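Side-chain contacts in FAD-binding oxidoreductase (Gulosibacter chungangensis, PDB 7PBG), which oxidises 4-ethylphenol, dehydrogenating the alkyl chain to give 4-vinylphenol, by means of a covalently attached FAD cofactor: residues K120-V125 / A144-D149; M163-G168 / Y172-M177. All coordinates share one frame; numbering follows the deposited sequence.

Contact 1: K120-V125 / A144-D149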
loop_
_atom_site.group_PDB
_atom_site.type_symbol
_atom_site.label_atom_id
_atom_site.label_comp_id
_atom_site.label_asym_id
_atom_site.label_seq_id
_atom_site.Cartn_x
_atom_site.Cartn_y
_atom_site.Cartn_z
ATOM N N LYS A 120 8.992 -11.098 17.595
ATOM C CA LYS A 120 10.187 -10.277 17.293
ATOM C C LYS A 120 9.888 -9.361 16.097
ATOM O O LYS A 120 10.394 -8.266 16.091
ATOM C CB LYS A 120 11.382 -11.179 16.965
ATOM C CG LYS A 120 12.681 -10.425 16.689
ATOM C CD LYS A 120 13.895 -11.336 16.624
ATOM C CE LYS A 120 15.176 -10.543 16.441
ATOM N NZ LYS A 120 16.391 -11.392 16.479
ATOM N N LEU A 121 9.200 -9.873 15.070
ATOM C CA LEU A 121 8.932 -9.121 13.829
ATOM C C LEU A 121 7.437 -8.749 13.771
ATOM O O LEU A 121 7.007 -8.233 12.742
ATOM C CB LEU A 121 9.366 -9.971 12.638
ATOM C CG LEU A 121 10.869 -10.258 12.614
ATOM C CD1 LEU A 121 11.257 -11.022 11.360
ATOM C CD2 LEU A 121 11.673 -8.981 12.731
ATOM N N ALA A 122 6.689 -8.967 14.845
ATOM C CA ALA A 122 5.324 -8.416 15.065
ATOM C C ALA A 122 4.398 -8.706 13.898
ATOM O O ALA A 122 3.937 -7.745 13.223
ATOM C CB ALA A 122 5.376 -6.948 15.289
ATOM N N TYR A 123 4.206 -9.965 13.573
ATOM C CA TYR A 123 3.181 -10.351 12.570
ATOM C C TYR A 123 2.526 -11.675 12.947
ATOM O O TYR A 123 3.090 -12.452 13.683
ATOM C CB TYR A 123 3.739 -10.373 11.163
ATOM C CG TYR A 123 4.701 -11.483 10.853
ATOM C CD1 TYR A 123 4.270 -12.726 10.427
ATOM C CD2 TYR A 123 6.058 -11.318 11.021
ATOM C CE1 TYR A 123 5.154 -13.764 10.140
ATOM C CE2 TYR A 123 6.952 -12.319 10.708
ATOM C CZ TYR A 123 6.510 -13.556 10.269
ATOM O OH TYR A 123 7.399 -14.565 9.984
ATOM N N ALA A 124 1.381 -11.944 12.330
ATOM C CA ALA A 124 0.724 -13.247 12.433
ATOM C C ALA A 124 0.443 -13.717 11.017
ATOM O O ALA A 124 0.478 -12.902 10.071
ATOM C CB ALA A 124 -0.540 -13.138 13.252
ATOM N N VAL A 125 0.246 -14.996 10.894
ATOM C CA VAL A 125 -0.138 -15.649 9.616
ATOM C C VAL A 125 -1.450 -16.381 9.838
ATOM O O VAL A 125 -1.548 -17.214 10.812
ATOM C CB VAL A 125 0.958 -16.577 9.068
ATOM C CG1 VAL A 125 0.531 -17.269 7.768
ATOM C CG2 VAL A 125 2.268 -15.829 8.918
ATOM N N ALA A 144 2.764 -13.209 23.376
ATOM C CA ALA A 144 3.402 -12.185 22.498
ATOM C C ALA A 144 2.808 -10.789 22.793
ATOM O O ALA A 144 1.573 -10.656 22.897
ATOM C CB ALA A 144 3.240 -12.589 21.057
ATOM N N LYS A 145 3.643 -9.759 22.936
ATOM C CA LYS A 145 3.203 -8.376 23.248
ATOM C C LYS A 145 2.823 -7.648 21.950
ATOM O O LYS A 145 3.452 -6.650 21.562
ATOM C CB LYS A 145 4.280 -7.628 24.040
ATOM C CG LYS A 145 4.708 -8.345 25.321
ATOM C CD LYS A 145 3.567 -8.754 26.208
ATOM C CE LYS A 145 4.010 -9.246 27.575
ATOM N NZ LYS A 145 3.747 -10.699 27.764
ATOM N N LEU A 146 1.757 -8.140 21.344
ATOM C CA LEU A 146 1.214 -7.660 20.060
ATOM C C LEU A 146 -0.282 -7.457 20.228
ATOM O O LEU A 146 -0.918 -8.179 21.013
ATOM C CB LEU A 146 1.460 -8.709 18.976
ATOM C CG LEU A 146 2.911 -9.088 18.665
ATOM C CD1 LEU A 146 2.864 -10.141 17.593
ATOM C CD2 LEU A 146 3.738 -7.904 18.240
ATOM N N MET A 147 -0.818 -6.519 19.469
ATOM C CA MET A 147 -2.243 -6.189 19.415
ATOM C C MET A 147 -2.759 -6.539 18.035
ATOM O O MET A 147 -2.043 -6.353 17.014
ATOM C CB MET A 147 -2.442 -4.680 19.616
ATOM C CG MET A 147 -2.218 -4.230 21.017
ATOM S SD MET A 147 -2.162 -2.424 20.994
ATOM C CE MET A 147 -3.749 -2.051 20.243
ATOM N N ILE A 148 -3.991 -6.967 17.988
ATOM C CA ILE A 148 -4.698 -7.043 16.691
ATOM C C ILE A 148 -5.491 -5.743 16.467
ATOM O O ILE A 148 -5.585 -4.886 17.348
ATOM C CB ILE A 148 -5.584 -8.271 16.604
ATOM C CG1 ILE A 148 -6.794 -8.170 17.531
ATOM C CG2 ILE A 148 -4.786 -9.536 16.896
ATOM C CD1 ILE A 148 -7.953 -9.019 17.069
ATOM N N ASP A 149 -6.063 -5.635 15.280
ATOM C CA ASP A 149 -6.868 -4.464 14.858
ATOM C C ASP A 149 -8.210 -5.002 14.387
ATOM O O ASP A 149 -8.372 -5.368 13.198
ATOM C CB ASP A 149 -6.219 -3.621 13.758
ATOM C CG ASP A 149 -7.003 -2.357 13.492
ATOM O OD1 ASP A 149 -6.612 -1.311 14.024
ATOM O OD2 ASP A 149 -8.001 -2.446 12.761
#
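L146 lays its isobutyl end over A122: methyl CD2 sits 3.5 Å from A122 CB and 3.6 Å from A122 CA, while CD1 reaches the same residue at A122 CA, 3.9 Å away. The segments belong to the antiparallel sheet region of the PCMH-type FAD-binding domain, where strands 123-126 and 146-147 each pair with the long strand 226-237; A122 sits just before strand 123-126. The contact thus joins two neighbours of that long strand through side chains, with the CA atoms of A122 and L146 6.5 Å apart. The fork of L146 is put there by its first torsion: CG lies beside the backbone N and anti to the carbonyl carbon (chi1 -61°), and both methyls face A122 from the same side. V139 of helix 132-142 and L235 of strand 226-237 also pack on L146, making the contact apolar and buried.

A122 has a left-handed backbone (phi 52°, psi 58°) and with Y123 forms a G1 beta bulge opposite N118, at the end of the hairpin between strands 114-118 and 123-126. The CB of Y123 points away from 144-149, and its part here is played by its backbone N. On the outer side the subunit interface begins: I267 of the second subunit packs on A122, R436 of that subunit donates to A122 O, and K120 forms a salt bridge with its E260. L146 CD1 also lies 4.2 Å from Y123 N.

Contact 2: M163-G168 / Y172-M177; sequences MEHGVG and YADHSM. With FAD (flavin-adenine dinucleotide), chain C.
H165 and S176 meet where the loop that closes helix 158-163 folds back against the start of helix 175-178: H165 NE2 lies 3.1 Å from S176 OG, and CD2 rests on S176 CB. H165, with positive phi, is the C-prime residue of the Schellman motif ending the first helix, while D174 is the N-cap of the second, in the FAD-binding domain.

Among the hydrogen bonds, one crosses between the backbones: G168 N to A173 O, 3.0 Å, in the carbonyl plane on a lone pair. Within the cap, S176 OG donates to D174 OD1 at 2.7 Å, from above the carboxylate plane, and S176 N adds a weak bond to the same oxygen. Setting CG of D174 anti to its own N (chi1 -171°) brings OD1 to S176 N and OG; the carboxylate plane stands 62° from the H165 ring.

Two waters fill in the polar contacts. One, in the plane of the H165 ring, bonds to NE2 and donates to D174 OD2; the other sits over that ring's face, donating to G166 O and D174 OD1 and accepting from S176 N.

H175 packs against the other segment. Its ring has V167 CA over one face, and CE1 comes within 3.4 Å of V167 C. N161 OD1 and D149 OD2 hydrogen-bond to ND1 and NE2, fixing the ring's rotation.

Towards the cofactor, M163 packs on the adenine and E164 on the ribose. V167 meets the flavin pyrimidine through its backbone: V167 N donates to FAD O2 at 3.0 Å, and FAD N3 donates to V167 O at 2.8 Å.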
loop_
_atom_site.group_PDB
_atom_site.type_symbol
_atom_site.label_atom_id
_atom_site.label_comp_id
_atom_site.label_asym_id
_atom_site.label_seq_id
_atom_site.Cartn_x
_atom_site.Cartn_y
_atom_site.Cartn_z
ATOM N N MET A 163 -9.679 -8.508 2.445
ATOM C CA MET A 163 -9.956 -8.641 0.984
ATOM C C MET A 163 -11.036 -7.643 0.544
ATOM O O MET A 163 -11.145 -7.395 -0.685
ATOM C CB MET A 163 -10.433 -10.033 0.595
ATOM C CG MET A 163 -9.596 -11.159 1.083
ATOM S SD MET A 163 -8.172 -11.427 0.081
ATOM C CE MET A 163 -8.792 -11.991 -1.513
ATOM N N GLU A 164 -11.812 -7.073 1.465
ATOM C CA GLU A 164 -12.812 -6.021 1.173
ATOM C C GLU A 164 -12.250 -4.615 1.419
ATOM O O GLU A 164 -13.030 -3.668 1.368
ATOM C CB GLU A 164 -14.058 -6.214 2.047
ATOM C CG GLU A 164 -14.977 -7.256 1.460
ATOM C CD GLU A 164 -15.797 -6.726 0.285
ATOM O OE1 GLU A 164 -15.459 -7.088 -0.880
ATOM O OE2 GLU A 164 -16.799 -5.973 0.531
ATOM N N HIS A 165 -10.953 -4.462 1.722
ATOM C CA HIS A 165 -10.390 -3.177 2.174
ATOM C C HIS A 165 -11.169 -2.740 3.398
ATOM O O HIS A 165 -11.484 -1.537 3.561
ATOM C CB HIS A 165 -10.387 -2.073 1.070
ATOM C CG HIS A 165 -9.344 -1.012 1.314
ATOM N ND1 HIS A 165 -9.559 0.081 2.150
ATOM C CD2 HIS A 165 -8.091 -0.856 0.832
ATOM C CE1 HIS A 165 -8.482 0.855 2.148
ATOM N NE2 HIS A 165 -7.584 0.303 1.333
ATOM N N GLY A 166 -11.375 -3.660 4.331
ATOM C CA GLY A 166 -12.044 -3.340 5.573
ATOM C C GLY A 166 -11.135 -2.626 6.546
ATOM O O GLY A 166 -9.916 -2.508 6.312
ATOM N N VAL A 167 -11.716 -2.164 7.648
ATOM C CA VAL A 167 -10.991 -1.272 8.590
ATOM C C VAL A 167 -11.385 -1.580 10.012
ATOM O O VAL A 167 -12.506 -2.065 10.284
ATOM C CB VAL A 167 -11.236 0.220 8.312
ATOM C CG1 VAL A 167 -10.759 0.592 6.919
ATOM C CG2 VAL A 167 -12.697 0.598 8.512
ATOM N N GLY A 168 -10.470 -1.199 10.889
ATOM C CA GLY A 168 -10.712 -1.162 12.328
ATOM C C GLY A 168 -10.455 0.215 12.855
ATOM O O GLY A 168 -10.690 1.178 12.137
ATOM N N TYR A 172 -3.335 0.779 13.477
ATOM C CA TYR A 172 -3.295 -0.246 12.381
ATOM C C TYR A 172 -4.678 -0.440 11.745
ATOM O O TYR A 172 -4.915 -1.532 11.187
ATOM C CB TYR A 172 -2.702 -1.574 12.891
ATOM C CG TYR A 172 -1.197 -1.630 12.906
ATOM C CD1 TYR A 172 -0.425 -0.576 13.387
ATOM C CD2 TYR A 172 -0.528 -2.729 12.419
ATOM C CE1 TYR A 172 0.959 -0.645 13.394
ATOM C CE2 TYR A 172 0.856 -2.804 12.403
ATOM C CZ TYR A 172 1.600 -1.774 12.934
ATOM O OH TYR A 172 2.958 -1.897 12.907
ATOM N N ALA A 173 -5.527 0.591 11.688
ATOM C CA ALA A 173 -6.932 0.483 11.216
ATOM C C ALA A 173 -6.990 0.031 9.757
ATOM O O ALA A 173 -8.022 -0.538 9.350
ATOM C CB ALA A 173 -7.644 1.803 11.430
ATOM N N ASP A 174 -6.024 0.425 8.932
ATOM C CA ASP A 174 -6.068 0.126 7.474
ATOM C C ASP A 174 -5.514 -1.283 7.252
ATOM O O ASP A 174 -4.309 -1.474 7.082
ATOM C CB ASP A 174 -5.266 1.151 6.662
ATOM C CG ASP A 174 -5.447 1.029 5.160
ATOM O OD1 ASP A 174 -5.975 0.023 4.717
ATOM O OD2 ASP A 174 -5.134 1.988 4.431
ATOM N N HIS A 175 -6.404 -2.249 7.254
ATOM C CA HIS A 175 -6.072 -3.679 7.190
ATOM C C HIS A 175 -5.260 -3.953 5.935
ATOM O O HIS A 175 -4.309 -4.716 6.007
ATOM C CB HIS A 175 -7.362 -4.487 7.303
ATOM C CG HIS A 175 -8.032 -4.294 8.623
ATOM N ND1 HIS A 175 -9.305 -4.739 8.873
ATOM C CD2 HIS A 175 -7.617 -3.666 9.761
ATOM C CE1 HIS A 175 -9.609 -4.464 10.117
ATOM N NE2 HIS A 175 -8.592 -3.797 10.694
ATOM N N SER A 176 -5.552 -3.261 4.858
ATOM C CA SER A 176 -4.834 -3.468 3.577
ATOM C C SER A 176 -3.375 -3.050 3.707
ATOM O O SER A 176 -2.546 -3.600 2.994
ATOM C CB SER A 176 -5.463 -2.734 2.429
ATOM O OG SER A 176 -5.215 -1.357 2.535
ATOM N N MET A 177 -3.064 -2.076 4.541
ATOM C CA MET A 177 -1.676 -1.589 4.757
ATOM C C MET A 177 -0.847 -2.640 5.496
ATOM O O MET A 177 0.340 -2.823 5.174
ATOM C CB MET A 177 -1.722 -0.305 5.592
ATOM C CG MET A 177 -0.391 0.325 5.924
ATOM S SD MET A 177 -0.718 2.010 6.615
ATOM C CE MET A 177 -2.081 2.578 5.610
HETATM P PA FAD C . -15.897 -12.523 4.059
HETATM O O1A FAD C . -17.383 -12.462 3.913
HETATM O O2A FAD C . -15.252 -13.864 4.308
HETATM O O5B FAD C . -15.259 -11.921 2.758
HETATM C C5B FAD C . -15.745 -10.723 2.169
HETATM C C4B FAD C . -15.449 -10.787 0.690
HETATM O O4B FAD C . -14.011 -10.807 0.455
HETATM C C3B FAD C . -15.962 -12.035 -0.046
HETATM O O3B FAD C . -17.337 -11.903 -0.398
HETATM C C2B FAD C . -14.977 -12.153 -1.220
HETATM O O2B FAD C . -15.366 -11.261 -2.247
HETATM C C1B FAD C . -13.667 -11.738 -0.558
HETATM N N9A FAD C . -12.930 -12.816 0.047
HETATM C C8A FAD C . -12.923 -13.137 1.368
HETATM N N7A FAD C . -12.144 -14.146 1.624
HETATM C C5A FAD C . -11.662 -14.551 0.402
HETATM C C6A FAD C . -10.748 -15.544 0.036
HETATM N N6A FAD C . -10.217 -16.409 0.910
HETATM N N1A FAD C . -10.469 -15.666 -1.282
HETATM C C2A FAD C . -11.021 -14.781 -2.152
HETATM N N3A FAD C . -11.865 -13.786 -1.912
HETATM C C4A FAD C . -12.148 -13.727 -0.594
HETATM N N1 FAD C . -16.591 -3.682 8.198
HETATM C C2 FAD C . -15.423 -3.115 8.441
HETATM O O2 FAD C . -14.451 -3.274 7.657
HETATM N N3 FAD C . -15.199 -2.422 9.574
HETATM C C4 FAD C . -16.177 -2.182 10.496
HETATM O O4 FAD C . -15.894 -1.597 11.559
HETATM C C4X FAD C . -17.431 -2.715 10.261
HETATM N N5 FAD C . -18.370 -2.470 11.135
HETATM C C5X FAD C . -19.602 -3.023 10.882
HETATM C C6 FAD C . -20.621 -2.796 11.818
HETATM C C7 FAD C . -21.875 -3.358 11.678
HETATM C C7M FAD C . -22.936 -3.096 12.727
HETATM C C8 FAD C . -22.119 -4.189 10.564
HETATM C C8M FAD C . -23.464 -4.820 10.368
HETATM C C9 FAD C . -21.135 -4.391 9.618
HETATM C C9A FAD C . -19.849 -3.834 9.753
HETATM N N10 FAD C . -18.817 -4.068 8.849
HETATM C C10 FAD C . -17.563 -3.522 9.083
HETATM C "C1'" FAD C . -18.979 -4.977 7.685
HETATM C "C2'" FAD C . -18.625 -6.439 7.999
HETATM O "O2'" FAD C . -19.175 -6.850 9.296
HETATM C "C3'" FAD C . -17.115 -6.748 8.077
HETATM O "O3'" FAD C . -16.433 -6.105 7.029
HETATM C "C4'" FAD C . -16.742 -8.237 8.061
HETATM O "O4'" FAD C . -15.457 -8.427 8.674
HETATM C "C5'" FAD C . -16.733 -8.781 6.659
HETATM O "O5'" FAD C . -17.091 -10.169 6.623
HETATM P P FAD C . -15.985 -11.318 6.694
HETATM O O1P FAD C . -16.658 -12.585 7.129
HETATM O O2P FAD C . -14.872 -10.781 7.536
HETATM O O3P FAD C . -15.471 -11.463 5.187
HETATM O O HOH W 1 -5.398 1.645 1.990
HETATM O O HOH W 2 -8.140 -1.951 4.443
#

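Contact 1 and contact 2 follow one another along the chain, their centres 16 Å apart, and D149, the last residue of 144-149, bridges them. Its OD2 lies 2.5 Å from H175 NE2, a probable hydrogen bond, and 3.0 Å from G168 CA, so the carboxylate reaches both segments of contact 2; OD1 is 3.2 Å from A173 N. Contact 1 is a peripheral sheet contact beside the second subunit and away from the flavin, whereas contact 2 holds its pyrimidine edge. H175 is in the second shell behind V167, one of the FAD-binding residues, and D149 probably helps hold it in place. R436 of the second subunit reaches both, bonding to A122 O and Y172 OH.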